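PDB 4FMV: glucuronoarabinoxylan endo-1,4-beta-xylanase from Clostridium papyrosolvens, which hydrolyses internal beta-1,4 linkages of xylan as an endoxylanase of glycoside hydrolase family 30, subfamily 8, this chain being its catalytic part. Local coordinates for residues 338-343 with 365-370; 45-50 with 263-268. All blocks are in the same frame, centred on the assembly; numbering follows the deposited sequence.

Contact 1 (338-343 with 365-370)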
loop_
_atom_site.group_PDB
_atom_site.type_symbol
_atom_site.label_atom_id
_atom_site.label_comp_id
_atom_site.label_asym_id
_atom_site.label_seq_id
_atom_site.Cartn_x
_atom_site.Cartn_y
_atom_site.Cartn_z
ATOM N N PHE A 338 6.317 27.981 -0.605
ATOM C CA PHE A 338 6.625 26.971 -1.603
ATOM C C PHE A 338 7.000 27.642 -2.924
ATOM O O PHE A 338 6.358 28.609 -3.325
ATOM C CB PHE A 338 5.417 26.071 -1.837
ATOM C CG PHE A 338 4.915 25.368 -0.603
ATOM C CD1 PHE A 338 5.389 24.114 -0.268
ATOM C CD2 PHE A 338 3.933 25.941 0.191
ATOM C CE1 PHE A 338 4.909 23.440 0.850
ATOM C CE2 PHE A 338 3.450 25.279 1.318
ATOM C CZ PHE A 338 3.944 24.029 1.646
ATOM N N ASN A 339 8.027 27.117 -3.594
ATOM C CA ASN A 339 8.474 27.629 -4.893
ATOM C C ASN A 339 8.512 26.531 -5.953
ATOM O O ASN A 339 9.209 25.529 -5.785
ATOM C CB ASN A 339 9.888 28.210 -4.802
ATOM C CG ASN A 339 10.033 29.244 -3.717
ATOM O OD1 ASN A 339 9.092 29.985 -3.405
ATOM N ND2 ASN A 339 11.231 29.319 -3.144
ATOM N N PHE A 340 7.796 26.735 -7.055
ATOM C CA PHE A 340 7.858 25.816 -8.185
ATOM C C PHE A 340 9.029 26.169 -9.088
ATOM O O PHE A 340 9.267 27.355 -9.398
ATOM C CB PHE A 340 6.577 25.882 -8.998
ATOM C CG PHE A 340 5.346 25.433 -8.244
ATOM C CD1 PHE A 340 5.106 24.078 -8.019
ATOM C CD2 PHE A 340 4.407 26.364 -7.798
ATOM C CE1 PHE A 340 3.966 23.662 -7.345
ATOM C CE2 PHE A 340 3.268 25.958 -7.130
ATOM C CZ PHE A 340 3.048 24.604 -6.899
ATOM N N GLN A 341 9.772 25.148 -9.503
ATOM C CA GLN A 341 10.747 25.350 -10.552
ATOM C C GLN A 341 10.556 24.330 -11.675
ATOM O O GLN A 341 10.012 23.233 -11.469
ATOM C CB GLN A 341 12.184 25.426 -10.001
ATOM C CG GLN A 341 12.850 24.121 -9.649
ATOM C CD GLN A 341 14.174 24.334 -8.920
ATOM O OE1 GLN A 341 14.555 25.467 -8.606
ATOM N NE2 GLN A 341 14.892 23.241 -8.664
ATOM N N ASN A 342 10.956 24.724 -12.877
ATOM C CA ASN A 342 10.725 23.910 -14.057
ATOM C C ASN A 342 9.247 23.662 -14.315
ATOM O O ASN A 342 8.858 22.593 -14.781
ATOM C CB ASN A 342 11.488 22.599 -13.957
ATOM C CG ASN A 342 12.971 22.803 -14.077
ATOM O OD1 ASN A 342 13.423 23.621 -14.879
ATOM N ND2 ASN A 342 13.740 22.080 -13.275
ATOM N N GLY A 343 8.437 24.669 -14.001
ATOM C CA GLY A 343 7.007 24.644 -14.241
ATOM C C GLY A 343 6.320 25.543 -13.227
ATOM O O GLY A 343 6.981 26.111 -12.357
ATOM N N ILE A 365 -5.496 29.469 -2.904
ATOM C CA ILE A 365 -4.309 30.319 -2.808
ATOM C C ILE A 365 -3.746 30.676 -4.186
ATOM O O ILE A 365 -3.509 29.796 -5.012
ATOM C CB ILE A 365 -3.192 29.652 -1.958
ATOM C CG1 ILE A 365 -3.770 29.017 -0.688
ATOM C CG2 ILE A 365 -2.084 30.659 -1.599
ATOM C CD1 ILE A 365 -2.737 28.231 0.120
ATOM N N ALA A 366 -3.534 31.973 -4.424
ATOM C CA ALA A 366 -2.932 32.426 -5.677
ATOM C C ALA A 366 -1.452 32.057 -5.732
ATOM O O ALA A 366 -0.736 32.183 -4.739
ATOM C CB ALA A 366 -3.101 33.923 -5.835
ATOM N N VAL A 367 -0.998 31.596 -6.892
ATOM C CA VAL A 367 0.425 31.378 -7.112
ATOM C C VAL A 367 1.025 32.525 -7.938
ATOM O O VAL A 367 0.653 32.756 -9.085
ATOM C CB VAL A 367 0.721 29.993 -7.743
ATOM C CG1 VAL A 367 2.170 29.900 -8.199
ATOM C CG2 VAL A 367 0.418 28.887 -6.748
ATOM N N THR A 368 1.946 33.251 -7.323
ATOM C CA THR A 368 2.584 34.391 -7.954
ATOM C C THR A 368 4.074 34.134 -8.200
ATOM O O THR A 368 4.804 33.702 -7.304
ATOM C CB THR A 368 2.407 35.619 -7.073
ATOM O OG1 THR A 368 1.006 35.896 -6.950
ATOM C CG2 THR A 368 3.133 36.818 -7.663
ATOM N N ASN A 369 4.520 34.386 -9.424
ATOM C CA ASN A 369 5.920 34.186 -9.773
ATOM C C ASN A 369 6.418 32.796 -9.368
ATOM O O ASN A 369 7.546 32.639 -8.896
ATOM C CB ASN A 369 6.782 35.267 -9.113
ATOM C CG ASN A 369 8.041 35.581 -9.906
ATOM O OD1 ASN A 369 7.994 35.752 -11.130
ATOM N ND2 ASN A 369 9.177 35.658 -9.211
ATOM N N GLY A 370 5.565 31.790 -9.536
ATOM C CA GLY A 370 5.934 30.427 -9.196
ATOM C C GLY A 370 5.941 30.146 -7.702
ATOM O O GLY A 370 6.425 29.100 -7.280
#
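Phe340 and Gly370 meet through a single backbone hydrogen bond, in which Phe340 N donates to Gly370 O over 2.7 Å. The bond is nearly straight, with 169° at the hydrogen, and the donor approaches almost head-on to the carbonyl, at 164° from C through O. A weaker contact reaches the same oxygen from the preceding residue, whose CA, Asn339 CA, stands 3.5 Å from Gly370 O in a bent C-H...O contact. Gly370 O therefore takes an N-H and a C-H from neighbouring residues of one strand. The benzyl group of Phe340 is set beside its own backbone N (chi1 -64°), which also brings Phe340 CD2 to 3.4 Å from Gly370 O on an oblique approach. The turn that delivers this carbonyl runs through two residues with positive phi, Asn369 and Gly370, the latter at a place that favours glycine.

The strand 334-341 belongs to the beta-sandwich side domain that accompanies the barrel in family 30 enzymes, and it runs between 5-8, parallel to it, and 371-376, antiparallel. The bond to Gly370 lies at the entry to that antiparallel partner, while 365-370 carries the chain over from strand 360-366, which pairs with 347-353 instead. Beside the pairing, the hydroxyl of Ser371 is hydrogen-bonded to both Asn339 OD1 and Phe338 O, two acceptors that must share its single proton, and Asn339 ND2 reaches Asp4.

Apolar contact is left to Phe340 and Val367. Phe340 CE2 lies 4.1 Å from Val367 CG2, the methyl arriving at the ring edge, close to its plane, with the two side chains about at right angles. Phe372 touches both of them, and Ile324 and Val7 also pack against Phe340 inside the sandwich.

Contact 2 (45-50 with 263-268)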
loop_
_atom_site.group_PDB
_atom_site.type_symbol
_atom_site.label_atom_id
_atom_site.label_comp_id
_atom_site.label_asym_id
_atom_site.label_seq_id
_atom_site.Cartn_x
_atom_site.Cartn_y
_atom_site.Cartn_z
ATOM N N ILE A 45 -6.260 1.205 -4.802
ATOM C CA ILE A 45 -5.810 -0.175 -4.661
ATOM C C ILE A 45 -6.615 -0.872 -3.558
ATOM O O ILE A 45 -6.849 -0.292 -2.497
ATOM C CB ILE A 45 -4.295 -0.275 -4.298
ATOM C CG1 ILE A 45 -3.435 0.517 -5.283
ATOM C CG2 ILE A 45 -3.844 -1.746 -4.238
ATOM C CD1 ILE A 45 -1.927 0.540 -4.912
ATOM N N LEU A 46 -7.027 -2.110 -3.821
ATOM C CA LEU A 46 -7.674 -2.965 -2.825
ATOM C C LEU A 46 -6.909 -4.270 -2.683
ATOM O O LEU A 46 -6.545 -4.904 -3.680
ATOM C CB LEU A 46 -9.127 -3.292 -3.240
ATOM C CG LEU A 46 -9.868 -4.243 -2.292
ATOM C CD1 LEU A 46 -10.080 -3.634 -0.878
ATOM C CD2 LEU A 46 -11.201 -4.632 -2.881
ATOM N N ARG A 47 -6.678 -4.671 -1.438
ATOM C CA ARG A 47 -6.024 -5.935 -1.119
ATOM C C ARG A 47 -7.050 -6.936 -0.585
ATOM O O ARG A 47 -7.667 -6.702 0.460
ATOM C CB ARG A 47 -4.933 -5.707 -0.045
ATOM C CG ARG A 47 -4.157 -6.959 0.367
ATOM C CD ARG A 47 -3.193 -6.642 1.513
ATOM N NE ARG A 47 -2.321 -7.783 1.857
ATOM C CZ ARG A 47 -1.993 -8.126 3.099
ATOM N NH1 ARG A 47 -2.475 -7.423 4.105
ATOM N NH2 ARG A 47 -1.152 -9.152 3.331
ATOM N N LEU A 48 -7.169 -8.072 -1.277
ATOM C CA LEU A 48 -8.006 -9.203 -0.876
ATOM C C LEU A 48 -7.194 -10.216 -0.064
ATOM O O LEU A 48 -5.972 -10.319 -0.215
ATOM C CB LEU A 48 -8.558 -9.934 -2.101
ATOM C CG LEU A 48 -9.123 -9.117 -3.259
ATOM C CD1 LEU A 48 -9.444 -10.050 -4.419
ATOM C CD2 LEU A 48 -10.361 -8.351 -2.800
ATOM N N ARG A 49 -7.853 -10.889 0.872
ATOM C CA ARG A 49 -7.249 -12.060 1.492
ATOM C C ARG A 49 -7.811 -13.304 0.806
ATOM O O ARG A 49 -9.030 -13.432 0.651
ATOM C CB ARG A 49 -7.556 -12.112 2.982
ATOM C CG ARG A 49 -7.211 -13.466 3.618
ATOM C CD ARG A 49 -7.522 -13.502 5.102
ATOM N NE ARG A 49 -7.734 -14.881 5.539
ATOM C CZ ARG A 49 -8.878 -15.542 5.352
ATOM N NH1 ARG A 49 -9.910 -14.949 4.743
ATOM N NH2 ARG A 49 -9.002 -16.800 5.769
ATOM N N ILE A 50 -6.925 -14.219 0.413
ATOM C CA ILE A 50 -7.327 -15.470 -0.232
ATOM C C ILE A 50 -7.801 -16.466 0.829
ATOM O O ILE A 50 -7.008 -16.933 1.670
ATOM C CB ILE A 50 -6.127 -16.090 -0.985
ATOM C CG1 ILE A 50 -5.568 -15.111 -2.028
ATOM C CG2 ILE A 50 -6.499 -17.415 -1.660
ATOM C CD1 ILE A 50 -4.320 -15.635 -2.774
ATOM N N ILE A 263 -0.426 0.713 1.265
ATOM C CA ILE A 263 -1.741 0.097 1.425
ATOM C C ILE A 263 -2.018 -0.201 2.892
ATOM O O ILE A 263 -1.281 -0.942 3.533
ATOM C CB ILE A 263 -1.872 -1.215 0.603
ATOM C CG1 ILE A 263 -1.727 -0.947 -0.897
ATOM C CG2 ILE A 263 -3.206 -1.922 0.891
ATOM C CD1 ILE A 263 -0.389 -1.410 -1.493
ATOM N N TYR A 264 -3.086 0.394 3.411
ATOM C CA TYR A 264 -3.525 0.196 4.783
ATOM C C TYR A 264 -4.018 -1.249 4.992
ATOM O O TYR A 264 -4.320 -1.973 4.052
ATOM C CB TYR A 264 -4.637 1.224 5.141
ATOM C CG TYR A 264 -4.891 1.420 6.629
ATOM C CD1 TYR A 264 -4.182 2.371 7.357
ATOM C CD2 TYR A 264 -5.857 0.661 7.306
ATOM C CE1 TYR A 264 -4.413 2.558 8.715
ATOM C CE2 TYR A 264 -6.086 0.832 8.681
ATOM C CZ TYR A 264 -5.363 1.787 9.370
ATOM O OH TYR A 264 -5.557 1.958 10.721
ATOM N N TRP A 265 -4.104 -1.641 6.248
ATOM C CA TRP A 265 -4.694 -2.905 6.660
ATOM C C TRP A 265 -6.241 -2.828 6.514
ATOM O O TRP A 265 -6.753 -2.077 5.670
ATOM C CB TRP A 265 -4.204 -3.272 8.071
ATOM C CG TRP A 265 -4.694 -4.564 8.657
ATOM C CD1 TRP A 265 -4.984 -4.791 9.976
ATOM C CD2 TRP A 265 -4.944 -5.812 7.976
ATOM N NE1 TRP A 265 -5.406 -6.089 10.154
ATOM C CE2 TRP A 265 -5.392 -6.735 8.945
ATOM C CE3 TRP A 265 -4.841 -6.231 6.649
ATOM C CZ2 TRP A 265 -5.737 -8.050 8.624
ATOM C CZ3 TRP A 265 -5.182 -7.545 6.332
ATOM C CH2 TRP A 265 -5.626 -8.435 7.317
ATOM N N TRP A 266 -6.957 -3.746 7.151
ATOM C CA TRP A 266 -8.364 -3.983 6.865
ATOM C C TRP A 266 -9.353 -2.843 7.140
ATOM O O TRP A 266 -9.104 -1.932 7.948
ATOM C CB TRP A 266 -8.825 -5.293 7.541
ATOM C CG TRP A 266 -8.664 -5.344 9.038
ATOM C CD1 TRP A 266 -8.349 -4.306 9.888
ATOM C CD2 TRP A 266 -8.795 -6.511 9.864
ATOM N NE1 TRP A 266 -8.289 -4.761 11.191
ATOM C CE2 TRP A 266 -8.554 -6.109 11.202
ATOM C CE3 TRP A 266 -9.091 -7.853 9.602
ATOM C CZ2 TRP A 266 -8.612 -7.002 12.268
ATOM C CZ3 TRP A 266 -9.143 -8.747 10.663
ATOM C CH2 TRP A 266 -8.910 -8.314 11.983
ATOM N N ILE A 267 -10.491 -2.898 6.441
ATOM C CA ILE A 267 -11.392 -1.759 6.397
ATOM C C ILE A 267 -12.402 -1.688 7.538
ATOM O O ILE A 267 -12.349 -0.734 8.323
ATOM C CB ILE A 267 -12.124 -1.608 5.043
ATOM C CG1 ILE A 267 -11.123 -1.269 3.928
ATOM C CG2 ILE A 267 -13.169 -0.516 5.152
ATOM C CD1 ILE A 267 -11.614 -1.664 2.517
ATOM N N THR A 268 -13.320 -2.640 7.685
ATOM C CA THR A 268 -14.325 -2.289 8.681
ATOM C C THR A 268 -14.009 -3.002 9.984
ATOM O O THR A 268 -14.693 -3.935 10.391
ATOM C CB THR A 268 -15.675 -2.840 8.150
ATOM O OG1 THR A 268 -15.480 -4.186 7.676
ATOM C CG2 THR A 268 -16.156 -2.001 6.946
HETATM O O HOH W 1 -3.196 -4.520 3.922
#
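Arg47 NH1 is gripped by a water, which accepts from it at 3.0 Å, and by a salt bridge to Glu232. The same water donates to Tyr264 O at 2.8 Å, joining the guanidinium to the backbone of 263-268. It sits at the edge of the Trp265 indole, in its plane. Trp265 CZ3 comes within 3.5 Å of Arg47 NH1 on an oblique approach, with the guanidinium and indole planes 56° apart. Arg47 gets there on a chain extended as far as NE, CG opposite the backbone N (chi1 -179°). Its other nitrogens are also held, NE by Ser86 and NH2 by Asn142 and Glu177, which should fix the group's rotation. Trp266 CG sits over one face of the Trp265 indole, towards its rim.

One layer nearer the strands' N-terminal ends, Ile45 CG2 meets Ile263 CG1 at 4.0 Å, the side chains about perpendicular, though Ile263 has a second conformer. On the outer side of the strand, Leu46 CD1 touches Ile267 CD1 at 4.2 Å, against helix 31-40. Strand 11-22 pairs with both 45-49 and 261-266, so the inward contacts of Ile45 and Arg47 bridge the second and eighth strands of the (beta/alpha)8 barrel across the first. Arg47 holds Asn142 and Glu232 at the ends of the fourth and seventh strands, where clan A glycosidases carry the Asn-Glu acid/base pair and nucleophile, probably in the active site.

In the fold
Contact 2 lies in the heart of the (beta/alpha)8 barrel, about 9 Å from the centre of the chain, whereas contact 1 lies about 30 Å from it, in the beta side domain. Their nearest atoms are about 23 Å apart, so they do not touch. The chain's start connects them: strand 5-8 pairs with 334-341 of contact 1, and strand 11-22, which follows at once, runs between the two strands of contact 2. Strand 299-303 pairs with both 5-8 and 11-22, tying the domains together. Contact 2 holds Arg47 beside Glu232 and Asn142, at the probable catalytic end of the barrel; contact 1 is remote from it, about 37 Å away centre to centre.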